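Local coordinates for hypothetical protein (Staphylococcus aureus subsp. aureus, PDB 1QYI) that is of unknown function but probably belongs to the HAD-like hydrolase superfamily, at residues Leu69-Ile83 and Leu137-Leu151. Residues are numbered along the deposited sequence; the frame is centred on the assembly and turned at random.
Sequences LKSLGLNSNWDMLFI and LDNVKVGKNNIYAAL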
# COMPACT_ATOMS: atom_id res chain seq x y z
N LEU A 69 -2.09 -13.52 -4.02
CA LEU A 69 -2.34 -12.36 -4.86
C LEU A 69 -1.03 -11.66 -5.20
O LEU A 69 -0.90 -11.04 -6.26
CB LEU A 69 -3.28 -11.38 -4.15
CG LEU A 69 -4.63 -11.94 -3.70
CD1 LEU A 69 -5.33 -10.90 -2.83
CD2 LEU A 69 -5.49 -12.28 -4.90
N LYS A 70 -0.06 -11.75 -4.30
CA LYS A 70 1.24 -11.13 -4.52
C LYS A 70 1.97 -11.90 -5.62
O LYS A 70 2.42 -11.32 -6.60
CB LYS A 70 2.06 -11.14 -3.23
CG LYS A 70 1.37 -10.47 -2.07
CD LYS A 70 1.29 -8.96 -2.25
CE LYS A 70 2.50 -8.27 -1.64
NZ LYS A 70 2.52 -8.44 -0.15
N SER A 71 2.08 -13.21 -5.45
CA SER A 71 2.77 -14.04 -6.44
C SER A 71 2.14 -13.98 -7.83
O SER A 71 2.77 -14.38 -8.81
CB SER A 71 2.81 -15.50 -5.97
OG SER A 71 1.57 -16.16 -6.19
N LEU A 72 0.91 -13.47 -7.93
CA LEU A 72 0.23 -13.39 -9.23
C LEU A 72 0.33 -12.00 -9.87
O LEU A 72 -0.10 -11.80 -11.02
CB LEU A 72 -1.24 -13.80 -9.09
CG LEU A 72 -1.49 -15.25 -8.63
CD1 LEU A 72 -2.99 -15.54 -8.57
CD2 LEU A 72 -0.81 -16.20 -9.60
N GLY A 73 0.90 -11.05 -9.15
CA GLY A 73 1.06 -9.71 -9.67
C GLY A 73 0.11 -8.67 -9.10
O GLY A 73 0.07 -7.53 -9.58
N LEU A 74 -0.66 -9.04 -8.08
CA LEU A 74 -1.60 -8.10 -7.46
C LEU A 74 -1.04 -7.56 -6.16
O LEU A 74 -1.29 -8.13 -5.09
CB LEU A 74 -2.95 -8.77 -7.18
CG LEU A 74 -4.08 -8.53 -8.17
CD1 LEU A 74 -5.39 -8.84 -7.46
CD2 LEU A 74 -4.08 -7.09 -8.66
N ASN A 75 -0.31 -6.46 -6.25
CA ASN A 75 0.29 -5.85 -5.08
C ASN A 75 -0.41 -4.59 -4.61
O ASN A 75 0.00 -3.97 -3.63
CB ASN A 75 1.77 -5.58 -5.35
CG ASN A 75 2.53 -6.83 -5.74
OD1 ASN A 75 2.46 -7.28 -6.89
ND2 ASN A 75 3.23 -7.42 -4.78
N SER A 76 -1.48 -4.20 -5.31
CA SER A 76 -2.25 -3.03 -4.91
C SER A 76 -3.30 -3.50 -3.91
O SER A 76 -4.02 -4.45 -4.19
CB SER A 76 -2.94 -2.40 -6.11
OG SER A 76 -3.74 -1.28 -5.70
N ASN A 77 -3.39 -2.85 -2.75
CA ASN A 77 -4.37 -3.26 -1.74
C ASN A 77 -5.79 -3.07 -2.24
O ASN A 77 -6.66 -3.90 -1.95
CB ASN A 77 -4.17 -2.48 -0.44
CG ASN A 77 -2.84 -2.78 0.22
OD1 ASN A 77 -1.80 -2.28 -0.20
ND2 ASN A 77 -2.87 -3.60 1.26
N TRP A 78 -6.04 -1.99 -2.97
CA TRP A 78 -7.37 -1.72 -3.51
C TRP A 78 -7.80 -2.92 -4.36
O TRP A 78 -8.87 -3.50 -4.14
CB TRP A 78 -7.38 -0.45 -4.36
CG TRP A 78 -7.04 0.83 -3.61
CD1 TRP A 78 -7.27 1.08 -2.28
CD2 TRP A 78 -6.50 2.04 -4.16
NE1 TRP A 78 -6.90 2.37 -1.97
CE2 TRP A 78 -6.43 2.98 -3.11
CE3 TRP A 78 -6.07 2.42 -5.44
CZ2 TRP A 78 -5.94 4.29 -3.29
CZ3 TRP A 78 -5.59 3.73 -5.63
CH2 TRP A 78 -5.53 4.65 -4.56
N ASP A 79 -6.95 -3.31 -5.31
CA ASP A 79 -7.27 -4.44 -6.16
C ASP A 79 -7.48 -5.73 -5.37
O ASP A 79 -8.45 -6.46 -5.61
CB ASP A 79 -6.18 -4.65 -7.22
CG ASP A 79 -6.07 -3.49 -8.20
OD1 ASP A 79 -7.10 -3.11 -8.79
OD2 ASP A 79 -4.95 -2.97 -8.37
N MSE A 80 -6.59 -6.00 -4.42
CA MSE A 80 -6.68 -7.21 -3.61
C MSE A 80 -8.00 -7.34 -2.85
O MSE A 80 -8.68 -8.37 -2.94
CB MSE A 80 -5.52 -7.29 -2.62
CG MSE A 80 -4.16 -7.34 -3.27
SE MSE A 80 -2.77 -7.75 -2.00
CE MSE A 80 -3.31 -6.55 -0.56
N LEU A 81 -8.36 -6.32 -2.08
CA LEU A 81 -9.59 -6.34 -1.31
C LEU A 81 -10.79 -6.43 -2.24
O LEU A 81 -11.81 -7.04 -1.90
CB LEU A 81 -9.68 -5.10 -0.42
CG LEU A 81 -9.80 -3.73 -1.09
CD1 LEU A 81 -11.26 -3.47 -1.48
CD2 LEU A 81 -9.33 -2.65 -0.11
N PHE A 82 -10.69 -5.84 -3.43
CA PHE A 82 -11.79 -5.89 -4.38
C PHE A 82 -12.04 -7.32 -4.87
O PHE A 82 -13.17 -7.79 -4.83
CB PHE A 82 -11.50 -5.00 -5.59
CG PHE A 82 -12.54 -5.09 -6.69
CD1 PHE A 82 -13.80 -4.50 -6.53
CD2 PHE A 82 -12.26 -5.75 -7.88
CE1 PHE A 82 -14.75 -4.56 -7.54
CE2 PHE A 82 -13.20 -5.82 -8.91
CZ PHE A 82 -14.46 -5.22 -8.73
N ILE A 83 -10.99 -8.00 -5.33
CA ILE A 83 -11.12 -9.37 -5.83
C ILE A 83 -11.63 -10.32 -4.75
O ILE A 83 -12.51 -11.15 -5.00
CB ILE A 83 -9.75 -9.91 -6.41
CG1 ILE A 83 -9.79 -9.96 -7.95
CG2 ILE A 83 -9.49 -11.34 -5.96
CD1 ILE A 83 -9.87 -8.61 -8.65
N LEU A 137 -8.19 -18.63 -7.16
CA LEU A 137 -6.91 -18.33 -7.80
C LEU A 137 -6.15 -19.57 -8.25
O LEU A 137 -5.19 -19.47 -9.01
CB LEU A 137 -6.05 -17.50 -6.85
CG LEU A 137 -6.72 -16.27 -6.22
CD1 LEU A 137 -5.88 -15.79 -5.07
CD2 LEU A 137 -6.92 -15.18 -7.25
N ASP A 138 -6.58 -20.73 -7.76
CA ASP A 138 -5.97 -22.02 -8.09
C ASP A 138 -5.36 -22.06 -9.48
O ASP A 138 -4.18 -22.36 -9.63
CB ASP A 138 -7.01 -23.14 -7.96
CG ASP A 138 -7.16 -23.62 -6.53
OD1 ASP A 138 -8.16 -24.32 -6.23
OD2 ASP A 138 -6.25 -23.33 -5.71
N ASN A 139 -6.17 -21.76 -10.49
CA ASN A 139 -5.69 -21.75 -11.86
C ASN A 139 -5.95 -20.40 -12.51
O ASN A 139 -6.94 -20.21 -13.22
CB ASN A 139 -6.36 -22.88 -12.67
CG ASN A 139 -7.87 -22.80 -12.63
OD1 ASN A 139 -8.45 -21.94 -11.95
ND2 ASN A 139 -8.53 -23.71 -13.35
N VAL A 140 -5.05 -19.45 -12.26
CA VAL A 140 -5.15 -18.10 -12.81
C VAL A 140 -3.76 -17.64 -13.26
O VAL A 140 -2.80 -17.71 -12.49
CB VAL A 140 -5.72 -17.11 -11.76
CG1 VAL A 140 -5.90 -15.73 -12.37
CG2 VAL A 140 -7.05 -17.62 -11.22
N LYS A 141 -3.66 -17.18 -14.51
CA LYS A 141 -2.38 -16.73 -15.05
C LYS A 141 -1.91 -15.45 -14.38
O LYS A 141 -2.70 -14.54 -14.13
CB LYS A 141 -2.46 -16.52 -16.58
CG LYS A 141 -1.08 -16.44 -17.25
CD LYS A 141 -1.15 -16.22 -18.77
CE LYS A 141 -1.65 -14.83 -19.14
NZ LYS A 141 -1.64 -14.61 -20.62
N VAL A 142 -0.62 -15.39 -14.09
CA VAL A 142 -0.04 -14.22 -13.45
C VAL A 142 -0.31 -12.96 -14.28
O VAL A 142 -0.25 -13.00 -15.51
CB VAL A 142 1.49 -14.39 -13.28
CG1 VAL A 142 2.08 -13.14 -12.65
CG2 VAL A 142 1.78 -15.61 -12.42
N GLY A 143 -0.60 -11.85 -13.60
CA GLY A 143 -0.87 -10.61 -14.31
C GLY A 143 -2.19 -9.97 -13.91
O GLY A 143 -3.25 -10.55 -14.10
N LYS A 144 -2.12 -8.75 -13.37
CA LYS A 144 -3.31 -8.05 -12.93
C LYS A 144 -4.44 -8.16 -13.95
O LYS A 144 -5.54 -8.61 -13.62
CB LYS A 144 -2.99 -6.57 -12.67
CG LYS A 144 -4.17 -5.77 -12.13
CD LYS A 144 -3.76 -4.33 -11.84
CE LYS A 144 -4.96 -3.44 -11.59
NZ LYS A 144 -4.53 -2.07 -11.22
N ASN A 145 -4.17 -7.74 -15.18
CA ASN A 145 -5.15 -7.78 -16.26
C ASN A 145 -5.80 -9.17 -16.36
O ASN A 145 -7.02 -9.30 -16.51
CB ASN A 145 -4.49 -7.42 -17.59
CG ASN A 145 -3.26 -8.27 -17.90
OD1 ASN A 145 -2.76 -8.27 -19.03
ND2 ASN A 145 -2.77 -9.00 -16.90
N ASN A 146 -4.96 -10.21 -16.27
CA ASN A 146 -5.39 -11.61 -16.35
C ASN A 146 -6.25 -12.00 -15.15
O ASN A 146 -7.20 -12.77 -15.29
CB ASN A 146 -4.16 -12.53 -16.41
CG ASN A 146 -3.20 -12.15 -17.52
OD1 ASN A 146 -3.57 -12.17 -18.70
ND2 ASN A 146 -1.97 -11.81 -17.16
N ILE A 147 -5.90 -11.48 -13.98
CA ILE A 147 -6.65 -11.78 -12.77
C ILE A 147 -8.06 -11.22 -12.89
O ILE A 147 -9.02 -11.88 -12.51
CB ILE A 147 -5.97 -11.15 -11.53
CG1 ILE A 147 -4.59 -11.79 -11.32
CG2 ILE A 147 -6.86 -11.34 -10.30
CD1 ILE A 147 -3.75 -11.11 -10.28
N TYR A 148 -8.18 -10.01 -13.41
CA TYR A 148 -9.49 -9.38 -13.59
C TYR A 148 -10.33 -10.13 -14.61
O TYR A 148 -11.56 -10.17 -14.51
CB TYR A 148 -9.33 -7.91 -13.99
CG TYR A 148 -9.28 -6.98 -12.81
CD1 TYR A 148 -8.12 -6.87 -12.03
CD2 TYR A 148 -10.42 -6.29 -12.40
CE1 TYR A 148 -8.11 -6.10 -10.86
CE2 TYR A 148 -10.41 -5.52 -11.23
CZ TYR A 148 -9.26 -5.43 -10.47
OH TYR A 148 -9.29 -4.71 -9.29
N ALA A 149 -9.67 -10.73 -15.60
CA ALA A 149 -10.36 -11.49 -16.63
C ALA A 149 -10.95 -12.77 -16.03
O ALA A 149 -12.07 -13.15 -16.35
CB ALA A 149 -9.40 -11.82 -17.77
N ALA A 150 -10.18 -13.43 -15.17
CA ALA A 150 -10.64 -14.66 -14.53
C ALA A 150 -11.85 -14.35 -13.65
O ALA A 150 -12.84 -15.08 -13.65
CB ALA A 150 -9.52 -15.26 -13.68
N LEU A 151 -11.76 -13.25 -12.91
CA LEU A 151 -12.83 -12.82 -12.02
C LEU A 151 -14.12 -12.57 -12.80
O LEU A 151 -15.21 -12.87 -12.31
CB LEU A 151 -12.42 -11.54 -11.29
CG LEU A 151 -13.53 -10.73 -10.62
CD1 LEU A 151 -14.25 -11.59 -9.62
CD2 LEU A 151 -12.94 -9.49 -9.95
O HOH W 1 0.24 -7.78 -12.54
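D79 OD1 is gripped by two donors, accepting a weak hydrogen bond from Y148 OH at 2.8 Å and a hydrogen bond from W174 NE1 in helix 172-195, while OD2 of the same carboxylate takes a salt bridge from K144 NZ at 3.0 Å. The site ties together two nearly parallel helices, 77-83 and 144-151, whose axes cross at 19° in the all-helical part of the chain, apart from the parallel sheet of the probable HAD-like core. K144 reaches D79 because its chain is extended throughout, with CG anti to the backbone N (chi1 -177°); NZ meets OD2 on the syn side, 32° out of the carboxylate plane. The Y148 ring stands almost perpendicular to that carboxylate. I83 CD1 lies over one face of the ring, a CH-pi contact 3.9 Å from the centroid, and also touches L151 CD2. F82 meets the same ring rim to rim, and its own ring packs edge-to-face with W174. Toward the start of helix 144-151, I147 CD1 rests against L74 CG and L72 CB, while I147 CG2 faces I83 CG1. L72 also spreads its methyls: CD1 goes to L137 CB, CD2 to V142 CG2. G73, with positive phi, ends helix 64-71 in a Schellman motif, and its neighbour L72 O receives G143 N at 2.6 Å. G143 is the N-cap of the helix starting at K144. One water bridges the two helix ends, donating to G73 O at 3.0 Å and accepting from K144 N at 2.7 Å.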